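Local coordinates for macro domain-containing protein (PDB 7OMU) that is a macro domain-containing protein that joins a DarT-family domain to a macro domain, with adenosine-5-diphosphoribose bound in the macro-domain pocket, at residues M234-S245 with G347-L356; T312-K320 with G331-I339. The protein carries 1 engineered substitution. All coordinates share one frame; numbering follows the deposited sequence.

Contact 1: M234-S245 with G347-L356; sequences MFFSRMQTLTVS and GIKSLAVPAL. With APR (adenosine-5-diphosphoribose), chain C.
Thr243 turns its OG1 away from its own carbonyl carbon (chi1 -44°) and toward Ala352, while Ser350 tucks its OG between its backbone N and carbonyl carbon (chi1 59°), where the backbone of Gln240 can meet it. Of these two hydroxyls, Thr243 OG1 acts as a donor and Ser350 OG as an acceptor. Ala352 O is gripped twice by one residue: Thr243 N lies almost straight beyond the carbonyl at 2.8 Å, and Thr243 OG1 donates to the same Ala352 O at 3.0 Å from above the carbonyl plane, with the methyl group CG1 of Val353 alongside it. At the other end of the pairing, Gln240 N donates to Ser350 OG at 2.8 Å. Between these points the backbones run parallel, their axes 18° apart, and Ala352 N reaches Thr241 O at 2.9 Å. The bend in the Gln240 chain lays its amide across Lys349, where OE1 takes a weak bond from Lys349 N at 3.2 Å and also accepts from Thr241 OG1.

The face that carries Ala352 and Leu242 is packed mainly by apolar groups. The methyl group of Ala352 meets two methionines, with Met234 CG at 3.7 Å from Ala352 CB and Met239 CG at 3.7 Å from the same CB. Leu242, paired with Ala352, adds its CD2, and Met234 SD rests against the Pro354 ring. The backbone of Met234 serves the pocket, its N donating to N1 of the adenosine-5-diphosphoribose adenine at 3.1 Å.

Strand 241-246 lies inside the mixed sheet, flanked by strands 351-354 and 313-318, and strand 383-386 borders 351-354 on its far side. Helix 365-376 packs on Leu351 and Val353, on the face of the sheet that also carries Thr241.

Contact 2: T312-K320 with G331-I339; sequences TWFLLFPTK and GIESGLRWI. With APR (adenosine-5-diphosphoribose), chain C.
In the beta-alpha-beta crossover that leads from strand 313-318 through helix 329-346 to strand 351-354, Phe317 and Leu315 fasten the first strand to the helix. Strand 313-318 and the helix segment 331-339 run at 150° to each other, as expected when the chain doubles back over its sheet. Phe317 is the principal wedge. With CG anti to the backbone N (chi1 -167°), its ring projects at the helix and ends against a turn that has no side chain at Gly335: Phe317 CZ comes to 3.5 Å from Gly335 CA. The carbonyl of Ile332 stands at the ring edge, near its plane, with Ile332 O 3.5 Å from Phe317 CZ. Farther round the same rim, Ile339 crosses at about a right angle and sets its CD1 3.8 Å from Phe317 CE2.

Leu315, two residues back along the strand, divides its branches. CD2 meets Ile339 CD1 at 3.7 Å, whereas CD1 touches Trp338 CZ3 at 3.8 Å as the two side chains slide past each other. Ile339 is thus shared by both strand residues; the side chains that meet are apolar, though the ring of Phe317 also rests on the helix backbone. Beyond the strand the chain enters the pocket: Thr319 OG1 lies 3.0 Å from O2B of adenosine-5-diphosphoribose, and Lys320 CD packs 3.7 Å from C4D of the ligand. Leu336, on the helix, is backed by Leu371 and Tyr375 of helix 365-376. A mixed sheet packed between helices, with adenosine-5-diphosphoribose in a cleft at the C-terminal ends of its central parallel strands, is the three-layer alpha/beta/alpha arrangement of the macro domain.

Contacts 1 and 2, with centres 11 Å apart, meet along the seam between strands 241-246 and 313-318. Gln240 O lies 2.8 Å from Trp313 N, and Val244 N is 2.8 Å from Leu315 O, both probable hydrogen bonds; Thr243 CG2 packs 3.6 Å from Phe317 CB. Helix 329-346 of contact 2 leads through the short loop 347-350 into strand 351-354 of contact 1, so the crossover anchored at one contact is completed at the other. Both reach adenosine-5-diphosphoribose: Met234 holds the adenine, Pro354 and Ala355 pass the adenosine ribose, and Ser245 joins Thr319 and Lys320 at the pyrophosphate and distal ribose. Asn247 and Gly361 add further hydrogen bonds to the ligand.

Contact 1: M234-S245 with G347-L356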
loop_
_atom_site.group_PDB
_atom_site.type_symbol
_atom_site.label_atom_id
_atom_site.label_comp_id
_atom_site.label_asym_id
_atom_site.label_seq_id
_atom_site.Cartn_x
_atom_site.Cartn_y
_atom_site.Cartn_z
ATOM N N MET A 234 -6.805 -1.095 -4.713
ATOM C CA MET A 234 -6.728 -0.916 -6.186
ATOM C C MET A 234 -5.484 -0.096 -6.553
ATOM O O MET A 234 -4.837 -0.429 -7.562
ATOM C CB MET A 234 -7.978 -0.190 -6.689
ATOM C CG MET A 234 -8.040 -0.058 -8.194
ATOM S SD MET A 234 -9.630 0.584 -8.745
ATOM C CE MET A 234 -9.556 2.241 -8.070
ATOM N N PHE A 235 -5.165 0.935 -5.763
ATOM C CA PHE A 235 -4.141 1.959 -6.097
ATOM C C PHE A 235 -2.735 1.376 -5.910
ATOM O O PHE A 235 -1.774 1.927 -6.490
ATOM C CB PHE A 235 -4.394 3.234 -5.293
ATOM C CG PHE A 235 -5.755 3.828 -5.542
ATOM C CD1 PHE A 235 -6.050 4.431 -6.753
ATOM C CD2 PHE A 235 -6.755 3.747 -4.588
ATOM C CE1 PHE A 235 -7.312 4.957 -6.998
ATOM C CE2 PHE A 235 -8.011 4.282 -4.828
ATOM C CZ PHE A 235 -8.288 4.886 -6.032
ATOM N N PHE A 236 -2.622 0.284 -5.150
ATOM C CA PHE A 236 -1.361 -0.482 -4.953
ATOM C C PHE A 236 -1.361 -1.737 -5.834
ATOM O O PHE A 236 -0.354 -2.465 -5.815
ATOM C CB PHE A 236 -1.146 -0.808 -3.472
ATOM C CG PHE A 236 -0.690 0.373 -2.654
ATOM C CD1 PHE A 236 0.576 0.902 -2.833
ATOM C CD2 PHE A 236 -1.527 0.967 -1.725
ATOM C CE1 PHE A 236 0.997 1.996 -2.094
ATOM C CE2 PHE A 236 -1.107 2.060 -0.986
ATOM C CZ PHE A 236 0.153 2.574 -1.175
ATOM N N SER A 237 -2.437 -1.993 -6.588
ATOM C CA SER A 237 -2.392 -2.889 -7.776
ATOM C C SER A 237 -1.377 -2.278 -8.735
ATOM O O SER A 237 -1.150 -1.053 -8.638
ATOM C CB SER A 237 -3.736 -3.073 -8.447
ATOM O OG SER A 237 -3.917 -2.165 -9.523
ATOM N N ARG A 238 -0.787 -3.079 -9.612
ATOM C CA ARG A 238 0.168 -2.552 -10.616
ATOM C C ARG A 238 -0.485 -2.637 -12.001
ATOM O O ARG A 238 0.254 -2.697 -13.009
ATOM C CB ARG A 238 1.511 -3.270 -10.458
ATOM C CG ARG A 238 2.195 -2.962 -9.135
ATOM C CD ARG A 238 3.701 -3.138 -9.190
ATOM N NE ARG A 238 4.348 -2.231 -10.133
ATOM C CZ ARG A 238 4.615 -0.943 -9.915
ATOM N NH1 ARG A 238 4.281 -0.362 -8.773
ATOM N NH2 ARG A 238 5.213 -0.231 -10.855
ATOM N N MET A 239 -1.821 -2.586 -12.050
ATOM C CA MET A 239 -2.587 -2.475 -13.319
ATOM C C MET A 239 -2.315 -1.092 -13.920
ATOM O O MET A 239 -2.113 -0.128 -13.152
ATOM C CB MET A 239 -4.094 -2.656 -13.107
ATOM C CG MET A 239 -4.494 -4.023 -12.567
ATOM S SD MET A 239 -3.993 -5.427 -13.600
ATOM C CE MET A 239 -2.605 -6.037 -12.647
ATOM N N GLN A 240 -2.302 -1.015 -15.247
ATOM C CA GLN A 240 -1.888 0.185 -16.018
ATOM C C GLN A 240 -3.020 1.223 -15.999
ATOM O O GLN A 240 -2.715 2.424 -16.047
ATOM C CB GLN A 240 -1.480 -0.257 -17.425
ATOM C CG GLN A 240 -1.099 0.885 -18.353
ATOM C CD GLN A 240 -2.188 1.263 -19.328
ATOM O OE1 GLN A 240 -3.335 0.822 -19.238
ATOM N NE2 GLN A 240 -1.822 2.082 -20.298
ATOM N N THR A 241 -4.276 0.782 -15.935
ATOM C CA THR A 241 -5.476 1.657 -15.927
ATOM C C THR A 241 -6.298 1.337 -14.679
ATOM O O THR A 241 -6.731 0.182 -14.531
ATOM C CB THR A 241 -6.292 1.487 -17.215
ATOM O OG1 THR A 241 -5.492 1.931 -18.313
ATOM C CG2 THR A 241 -7.598 2.253 -17.198
ATOM N N LEU A 242 -6.477 2.328 -13.806
ATOM C CA LEU A 242 -7.329 2.234 -12.596
ATOM C C LEU A 242 -8.663 2.912 -12.909
ATOM O O LEU A 242 -8.660 4.086 -13.317
ATOM C CB LEU A 242 -6.619 2.900 -11.412
ATOM C CG LEU A 242 -5.146 2.527 -11.228
ATOM C CD1 LEU A 242 -4.598 3.139 -9.946
ATOM C CD2 LEU A 242 -4.949 1.015 -11.225
ATOM N N THR A 243 -9.756 2.177 -12.750
ATOM C CA THR A 243 -11.133 2.665 -12.986
ATOM C C THR A 243 -11.641 3.301 -11.693
ATOM O O THR A 243 -11.286 2.820 -10.612
ATOM C CB THR A 243 -12.016 1.527 -13.501
ATOM O OG1 THR A 243 -11.249 0.829 -14.482
ATOM C CG2 THR A 243 -13.310 2.017 -14.104
ATOM N N VAL A 244 -12.411 4.375 -11.813
ATOM C CA VAL A 244 -12.886 5.194 -10.667
ATOM C C VAL A 244 -14.368 5.471 -10.898
ATOM O O VAL A 244 -14.690 6.142 -11.898
ATOM C CB VAL A 244 -12.069 6.493 -10.553
ATOM C CG1 VAL A 244 -12.608 7.412 -9.466
ATOM C CG2 VAL A 244 -10.593 6.207 -10.333
ATOM N N SER A 245 -15.227 4.944 -10.023
ATOM C CA SER A 245 -16.691 5.180 -10.053
ATOM C C SER A 245 -16.928 6.663 -9.776
ATOM O O SER A 245 -16.400 7.147 -8.765
ATOM C CB SER A 245 -17.415 4.307 -9.062
ATOM O OG SER A 245 -16.615 3.192 -8.695
ATOM N N GLY A 347 -5.260 1.636 -26.020
ATOM C CA GLY A 347 -3.947 1.109 -25.603
ATOM C C GLY A 347 -3.891 0.788 -24.119
ATOM O O GLY A 347 -2.791 0.898 -23.538
ATOM N N ILE A 348 -5.023 0.392 -23.529
ATOM C CA ILE A 348 -5.119 -0.107 -22.126
ATOM C C ILE A 348 -4.421 -1.473 -22.062
ATOM O O ILE A 348 -4.955 -2.425 -22.659
ATOM C CB ILE A 348 -6.594 -0.175 -21.673
ATOM C CG1 ILE A 348 -7.213 1.220 -21.563
ATOM C CG2 ILE A 348 -6.730 -0.943 -20.368
ATOM C CD1 ILE A 348 -8.698 1.226 -21.280
ATOM N N LYS A 349 -3.279 -1.557 -21.370
ATOM C CA LYS A 349 -2.428 -2.777 -21.271
ATOM C C LYS A 349 -3.000 -3.724 -20.211
ATOM O O LYS A 349 -2.928 -4.944 -20.423
ATOM C CB LYS A 349 -0.983 -2.432 -20.891
ATOM C CG LYS A 349 -0.276 -1.446 -21.810
ATOM C CD LYS A 349 -0.116 -1.931 -23.222
ATOM C CE LYS A 349 0.775 -1.024 -24.046
ATOM N NZ LYS A 349 0.846 -1.468 -25.460
ATOM N N SER A 350 -3.500 -3.181 -19.101
ATOM C CA SER A 350 -4.085 -3.947 -17.969
ATOM C C SER A 350 -5.047 -3.046 -17.185
ATOM O O SER A 350 -4.891 -1.817 -17.242
ATOM C CB SER A 350 -3.006 -4.532 -17.090
ATOM O OG SER A 350 -2.160 -3.526 -16.560
ATOM N N LEU A 351 -6.015 -3.638 -16.489
ATOM C CA LEU A 351 -7.200 -2.916 -15.960
ATOM C C LEU A 351 -7.527 -3.371 -14.528
ATOM O O LEU A 351 -7.587 -4.591 -14.275
ATOM C CB LEU A 351 -8.366 -3.179 -16.917
ATOM C CG LEU A 351 -9.632 -2.369 -16.657
ATOM C CD1 LEU A 351 -9.392 -0.891 -16.909
ATOM C CD2 LEU A 351 -10.769 -2.876 -17.519
ATOM N N ALA A 352 -7.727 -2.411 -13.628
ATOM C CA ALA A 352 -8.346 -2.606 -12.301
ATOM C C ALA A 352 -9.667 -1.833 -12.277
ATOM O O ALA A 352 -9.631 -0.599 -12.400
ATOM C CB ALA A 352 -7.413 -2.141 -11.208
ATOM N N VAL A 353 -10.792 -2.537 -12.164
ATOM C CA VAL A 353 -12.132 -1.923 -11.939
ATOM C C VAL A 353 -12.561 -2.272 -10.518
ATOM O O VAL A 353 -12.389 -3.408 -10.075
ATOM C CB VAL A 353 -13.169 -2.381 -12.986
ATOM C CG1 VAL A 353 -12.690 -2.147 -14.411
ATOM C CG2 VAL A 353 -13.548 -3.838 -12.815
ATOM N N PRO A 354 -13.112 -1.306 -9.747
ATOM C CA PRO A 354 -13.738 -1.614 -8.467
ATOM C C PRO A 354 -15.143 -2.159 -8.723
ATOM O O PRO A 354 -15.671 -1.902 -9.781
ATOM C CB PRO A 354 -13.790 -0.251 -7.773
ATOM C CG PRO A 354 -13.980 0.717 -8.913
ATOM C CD PRO A 354 -13.187 0.128 -10.063
ATOM N N ALA A 355 -15.701 -2.892 -7.765
ATOM C CA ALA A 355 -17.124 -3.302 -7.770
ATOM C C ALA A 355 -17.983 -2.052 -7.998
ATOM O O ALA A 355 -17.999 -1.183 -7.117
ATOM C CB ALA A 355 -17.454 -4.000 -6.473
ATOM N N LEU A 356 -18.634 -1.950 -9.155
ATOM C CA LEU A 356 -19.324 -0.709 -9.603
ATOM C C LEU A 356 -20.674 -0.580 -8.888
ATOM O O LEU A 356 -21.431 -1.563 -8.864
ATOM C CB LEU A 356 -19.481 -0.756 -11.125
ATOM C CG LEU A 356 -18.160 -0.800 -11.890
ATOM C CD1 LEU A 356 -18.364 -1.265 -13.316
ATOM C CD2 LEU A 356 -17.474 0.553 -11.860
HETATM N N1 APR C . -9.628 -0.766 -3.469
HETATM C C2 APR C . -10.663 -1.524 -3.856
HETATM N N3 APR C . -11.968 -1.329 -3.672
HETATM C C4 APR C . -12.183 -0.188 -2.995
HETATM C C5 APR C . -11.228 0.692 -2.529
HETATM C C6 APR C . -9.879 0.376 -2.786
HETATM N N6 APR C . -8.852 1.129 -2.397
HETATM N N7 APR C . -11.836 1.758 -1.876
HETATM C C8 APR C . -13.123 1.509 -1.958
HETATM N N9 APR C . -13.393 0.334 -2.626
HETATM C "C1'" APR C . -14.701 -0.263 -2.908
HETATM C "C2'" APR C . -15.767 0.043 -1.859
HETATM O "O2'" APR C . -15.810 -0.965 -0.871
HETATM C "C3'" APR C . -17.065 0.117 -2.676
HETATM O "O3'" APR C . -17.886 -1.016 -2.428
HETATM O "O4'" APR C . -15.171 0.274 -4.120
HETATM C "C4'" APR C . -16.617 0.183 -4.147
HETATM C "C5'" APR C . -17.179 1.326 -4.964
HETATM O "O5'" APR C . -16.768 2.607 -4.395
HETATM P PA APR C . -17.745 3.891 -4.394
HETATM O O1A APR C . -16.926 5.133 -4.541
HETATM O O2A APR C . -18.670 3.814 -3.224
HETATM O O3A APR C . -18.591 3.685 -5.747
HETATM P PB APR C . -20.148 3.792 -6.139
HETATM O O1B APR C . -20.919 2.878 -5.245
HETATM O O2B APR C . -20.286 3.603 -7.614
HETATM O O5D APR C . -20.478 5.322 -5.759
HETATM C C5D APR C . -20.193 6.387 -6.711
HETATM O O4D APR C . -19.561 7.945 -4.978
HETATM O O1D APR C . -17.360 7.664 -5.604
HETATM C C1D APR C . -18.380 8.586 -5.479
HETATM O O2D APR C . -18.355 10.501 -7.064
HETATM C C2D APR C . -18.744 9.156 -6.859
HETATM O O3D APR C . -20.985 10.071 -6.462
HETATM C C3D APR C . -20.256 8.961 -6.967
HETATM C C4D APR C . -20.470 7.731 -6.078
#

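Contact 2: T312-K320 with G331-I339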
loop_
_atom_site.group_PDB
_atom_site.type_symbol
_atom_site.label_atom_id
_atom_site.label_comp_id
_atom_site.label_asym_id
_atom_site.label_seq_id
_atom_site.Cartn_x
_atom_site.Cartn_y
_atom_site.Cartn_z
ATOM N N THR A 312 0.548 4.887 -15.284
ATOM C CA THR A 312 -0.737 4.636 -14.582
ATOM C C THR A 312 -1.769 5.655 -15.073
ATOM O O THR A 312 -1.633 6.850 -14.744
ATOM C CB THR A 312 -0.570 4.672 -13.058
ATOM O OG1 THR A 312 0.452 3.745 -12.693
ATOM C CG2 THR A 312 -1.846 4.324 -12.325
ATOM N N TRP A 313 -2.740 5.179 -15.853
ATOM C CA TRP A 313 -3.897 5.950 -16.380
ATOM C C TRP A 313 -5.077 5.786 -15.424
ATOM O O TRP A 313 -5.075 4.821 -14.644
ATOM C CB TRP A 313 -4.270 5.471 -17.790
ATOM C CG TRP A 313 -3.227 5.702 -18.840
ATOM C CD1 TRP A 313 -2.091 6.455 -18.740
ATOM C CD2 TRP A 313 -3.256 5.206 -20.188
ATOM N NE1 TRP A 313 -1.407 6.450 -19.927
ATOM C CE2 TRP A 313 -2.096 5.690 -20.833
ATOM C CE3 TRP A 313 -4.144 4.403 -20.909
ATOM C CZ2 TRP A 313 -1.805 5.386 -22.162
ATOM C CZ3 TRP A 313 -3.857 4.108 -22.222
ATOM C CH2 TRP A 313 -2.704 4.596 -22.840
ATOM N N PHE A 314 -6.046 6.694 -15.500
ATOM C CA PHE A 314 -7.303 6.662 -14.715
ATOM C C PHE A 314 -8.483 6.656 -15.684
ATOM O O PHE A 314 -8.564 7.567 -16.521
ATOM C CB PHE A 314 -7.385 7.860 -13.767
ATOM C CG PHE A 314 -6.490 7.746 -12.563
ATOM C CD1 PHE A 314 -5.134 8.004 -12.662
ATOM C CD2 PHE A 314 -7.006 7.358 -11.340
ATOM C CE1 PHE A 314 -4.314 7.898 -11.551
ATOM C CE2 PHE A 314 -6.180 7.249 -10.231
ATOM C CZ PHE A 314 -4.835 7.522 -10.334
ATOM N N LEU A 315 -9.345 5.643 -15.576
ATOM C CA LEU A 315 -10.613 5.539 -16.335
ATOM C C LEU A 315 -11.734 6.059 -15.438
ATOM O O LEU A 315 -11.950 5.467 -14.376
ATOM C CB LEU A 315 -10.852 4.082 -16.742
ATOM C CG LEU A 315 -12.092 3.833 -17.600
ATOM C CD1 LEU A 315 -11.974 4.547 -18.940
ATOM C CD2 LEU A 315 -12.319 2.345 -17.815
ATOM N N LEU A 316 -12.381 7.152 -15.841
ATOM C CA LEU A 316 -13.559 7.726 -15.144
ATOM C C LEU A 316 -14.813 7.033 -15.678
ATOM O O LEU A 316 -15.138 7.213 -16.862
ATOM C CB LEU A 316 -13.580 9.242 -15.359
ATOM C CG LEU A 316 -12.311 9.961 -14.903
ATOM C CD1 LEU A 316 -12.350 11.429 -15.283
ATOM C CD2 LEU A 316 -12.101 9.798 -13.404
ATOM N N PHE A 317 -15.465 6.249 -14.819
ATOM C CA PHE A 317 -16.602 5.358 -15.150
ATOM C C PHE A 317 -17.854 5.856 -14.440
ATOM O O PHE A 317 -18.042 5.589 -13.258
ATOM C CB PHE A 317 -16.259 3.932 -14.724
ATOM C CG PHE A 317 -17.178 2.873 -15.268
ATOM C CD1 PHE A 317 -18.515 2.839 -14.909
ATOM C CD2 PHE A 317 -16.700 1.903 -16.133
ATOM C CE1 PHE A 317 -19.358 1.862 -15.407
ATOM C CE2 PHE A 317 -17.543 0.922 -16.627
ATOM C CZ PHE A 317 -18.870 0.905 -16.266
ATOM N N PRO A 318 -18.759 6.585 -15.126
ATOM C CA PRO A 318 -19.989 7.057 -14.494
ATOM C C PRO A 318 -20.963 5.905 -14.197
ATOM O O PRO A 318 -21.379 5.234 -15.133
ATOM C CB PRO A 318 -20.570 8.028 -15.530
ATOM C CG PRO A 318 -20.032 7.530 -16.857
ATOM C CD PRO A 318 -18.655 6.988 -16.538
ATOM N N THR A 319 -21.288 5.709 -12.914
ATOM C CA THR A 319 -22.201 4.650 -12.401
ATOM C C THR A 319 -23.539 5.251 -11.953
ATOM O O THR A 319 -24.371 4.473 -11.456
ATOM C CB THR A 319 -21.590 3.903 -11.208
ATOM O OG1 THR A 319 -21.486 4.823 -10.120
ATOM C CG2 THR A 319 -20.230 3.312 -11.500
ATOM N N LYS A 320 -23.734 6.568 -12.104
ATOM C CA LYS A 320 -24.970 7.288 -11.686
ATOM C C LYS A 320 -24.962 8.709 -12.259
ATOM O O LYS A 320 -23.936 9.104 -12.856
ATOM C CB LYS A 320 -25.071 7.320 -10.159
ATOM C CG LYS A 320 -23.937 8.054 -9.459
ATOM C CD LYS A 320 -23.568 7.456 -8.120
ATOM C CE LYS A 320 -24.689 7.510 -7.103
ATOM N NZ LYS A 320 -24.220 7.146 -5.742
ATOM N N GLY A 331 -26.456 2.133 -17.109
ATOM C CA GLY A 331 -25.265 3.008 -17.115
ATOM C C GLY A 331 -23.978 2.218 -16.969
ATOM O O GLY A 331 -22.951 2.630 -17.556
ATOM N N ILE A 332 -24.028 1.130 -16.200
ATOM C CA ILE A 332 -22.880 0.208 -15.961
ATOM C C ILE A 332 -22.687 -0.666 -17.205
ATOM O O ILE A 332 -21.568 -0.676 -17.749
ATOM C CB ILE A 332 -23.121 -0.619 -14.684
ATOM C CG1 ILE A 332 -23.083 0.274 -13.442
ATOM C CG2 ILE A 332 -22.141 -1.777 -14.591
ATOM C CD1 ILE A 332 -23.525 -0.411 -12.166
ATOM N N GLU A 333 -23.740 -1.369 -17.636
ATOM C CA GLU A 333 -23.733 -2.239 -18.844
ATOM C C GLU A 333 -23.107 -1.455 -20.002
ATOM O O GLU A 333 -22.200 -1.995 -20.661
ATOM C CB GLU A 333 -25.149 -2.718 -19.171
ATOM C CG GLU A 333 -25.195 -3.821 -20.220
ATOM C CD GLU A 333 -26.166 -4.952 -19.923
ATOM O OE1 GLU A 333 -27.068 -4.756 -19.076
ATOM O OE2 GLU A 333 -26.009 -6.033 -20.531
ATOM N N SER A 334 -23.559 -0.217 -20.207
ATOM C CA SER A 334 -23.039 0.733 -21.225
ATOM C C SER A 334 -21.521 0.892 -21.078
ATOM O O SER A 334 -20.802 0.628 -22.052
ATOM C CB SER A 334 -23.728 2.064 -21.116
ATOM O OG SER A 334 -23.158 2.986 -22.033
ATOM N N GLY A 335 -21.068 1.322 -19.899
ATOM C CA GLY A 335 -19.647 1.566 -19.590
ATOM C C GLY A 335 -18.795 0.328 -19.816
ATOM O O GLY A 335 -17.677 0.473 -20.342
ATOM N N LEU A 336 -19.296 -0.848 -19.433
ATOM C CA LEU A 336 -18.569 -2.139 -19.580
ATOM C C LEU A 336 -18.403 -2.453 -21.071
ATOM O O LEU A 336 -17.289 -2.829 -21.469
ATOM C CB LEU A 336 -19.330 -3.245 -18.844
ATOM C CG LEU A 336 -19.299 -3.149 -17.319
ATOM C CD1 LEU A 336 -20.353 -4.046 -16.689
ATOM C CD2 LEU A 336 -17.917 -3.495 -16.788
ATOM N N ARG A 337 -19.468 -2.284 -21.859
ATOM C CA ARG A 337 -19.437 -2.423 -23.340
ATOM C C ARG A 337 -18.368 -1.481 -23.893
ATOM O O ARG A 337 -17.547 -1.938 -24.710
ATOM C CB ARG A 337 -20.807 -2.106 -23.947
ATOM C CG ARG A 337 -20.836 -2.116 -25.470
ATOM C CD ARG A 337 -22.242 -2.183 -26.044
ATOM N NE ARG A 337 -22.979 -3.361 -25.591
ATOM C CZ ARG A 337 -22.857 -4.591 -26.092
ATOM N NH1 ARG A 337 -22.006 -4.843 -27.074
ATOM N NH2 ARG A 337 -23.584 -5.572 -25.588
ATOM N N TRP A 338 -18.374 -0.222 -23.447
ATOM C CA TRP A 338 -17.382 0.806 -23.860
ATOM C C TRP A 338 -15.975 0.232 -23.685
ATOM O O TRP A 338 -15.195 0.290 -24.656
ATOM C CB TRP A 338 -17.552 2.118 -23.084
ATOM C CG TRP A 338 -16.671 3.212 -23.607
ATOM C CD1 TRP A 338 -17.010 4.173 -24.513
ATOM C CD2 TRP A 338 -15.289 3.444 -23.276
ATOM N NE1 TRP A 338 -15.938 4.988 -24.766
ATOM C CE2 TRP A 338 -14.870 4.567 -24.023
ATOM C CE3 TRP A 338 -14.368 2.821 -22.423
ATOM C CZ2 TRP A 338 -13.575 5.073 -23.944
ATOM C CZ3 TRP A 338 -13.087 3.321 -22.344
ATOM C CH2 TRP A 338 -12.699 4.431 -23.099
ATOM N N ILE A 339 -15.677 -0.309 -22.500
ATOM C CA ILE A 339 -14.345 -0.884 -22.150
ATOM C C ILE A 339 -14.003 -1.978 -23.168
ATOM O O ILE A 339 -12.920 -1.895 -23.784
ATOM C CB ILE A 339 -14.333 -1.394 -20.695
ATOM C CG1 ILE A 339 -14.406 -0.225 -19.710
ATOM C CG2 ILE A 339 -13.124 -2.285 -20.434
ATOM C CD1 ILE A 339 -14.538 -0.639 -18.264
HETATM N N1 APR C . -9.628 -0.766 -3.469
HETATM C C2 APR C . -10.663 -1.524 -3.856
HETATM N N3 APR C . -11.968 -1.329 -3.672
HETATM C C4 APR C . -12.183 -0.188 -2.995
HETATM C C5 APR C . -11.228 0.692 -2.529
HETATM C C6 APR C . -9.879 0.376 -2.786
HETATM N N6 APR C . -8.852 1.129 -2.397
HETATM N N7 APR C . -11.836 1.758 -1.876
HETATM C C8 APR C . -13.123 1.509 -1.958
HETATM N N9 APR C . -13.393 0.334 -2.626
HETATM C "C1'" APR C . -14.701 -0.263 -2.908
HETATM C "C2'" APR C . -15.767 0.043 -1.859
HETATM O "O2'" APR C . -15.810 -0.965 -0.871
HETATM C "C3'" APR C . -17.065 0.117 -2.676
HETATM O "O3'" APR C . -17.886 -1.016 -2.428
HETATM O "O4'" APR C . -15.171 0.274 -4.120
HETATM C "C4'" APR C . -16.617 0.183 -4.147
HETATM C "C5'" APR C . -17.179 1.326 -4.964
HETATM O "O5'" APR C . -16.768 2.607 -4.395
HETATM P PA APR C . -17.745 3.891 -4.394
HETATM O O1A APR C . -16.926 5.133 -4.541
HETATM O O2A APR C . -18.670 3.814 -3.224
HETATM O O3A APR C . -18.591 3.685 -5.747
HETATM P PB APR C . -20.148 3.792 -6.139
HETATM O O1B APR C . -20.919 2.878 -5.245
HETATM O O2B APR C . -20.286 3.603 -7.614
HETATM O O5D APR C . -20.478 5.322 -5.759
HETATM C C5D APR C . -20.193 6.387 -6.711
HETATM O O4D APR C . -19.561 7.945 -4.978
HETATM O O1D APR C . -17.360 7.664 -5.604
HETATM C C1D APR C . -18.380 8.586 -5.479
HETATM O O2D APR C . -18.355 10.501 -7.064
HETATM C C2D APR C . -18.744 9.156 -6.859
HETATM O O3D APR C . -20.985 10.071 -6.462
HETATM C C3D APR C . -20.256 8.961 -6.967
HETATM C C4D APR C . -20.470 7.731 -6.078
#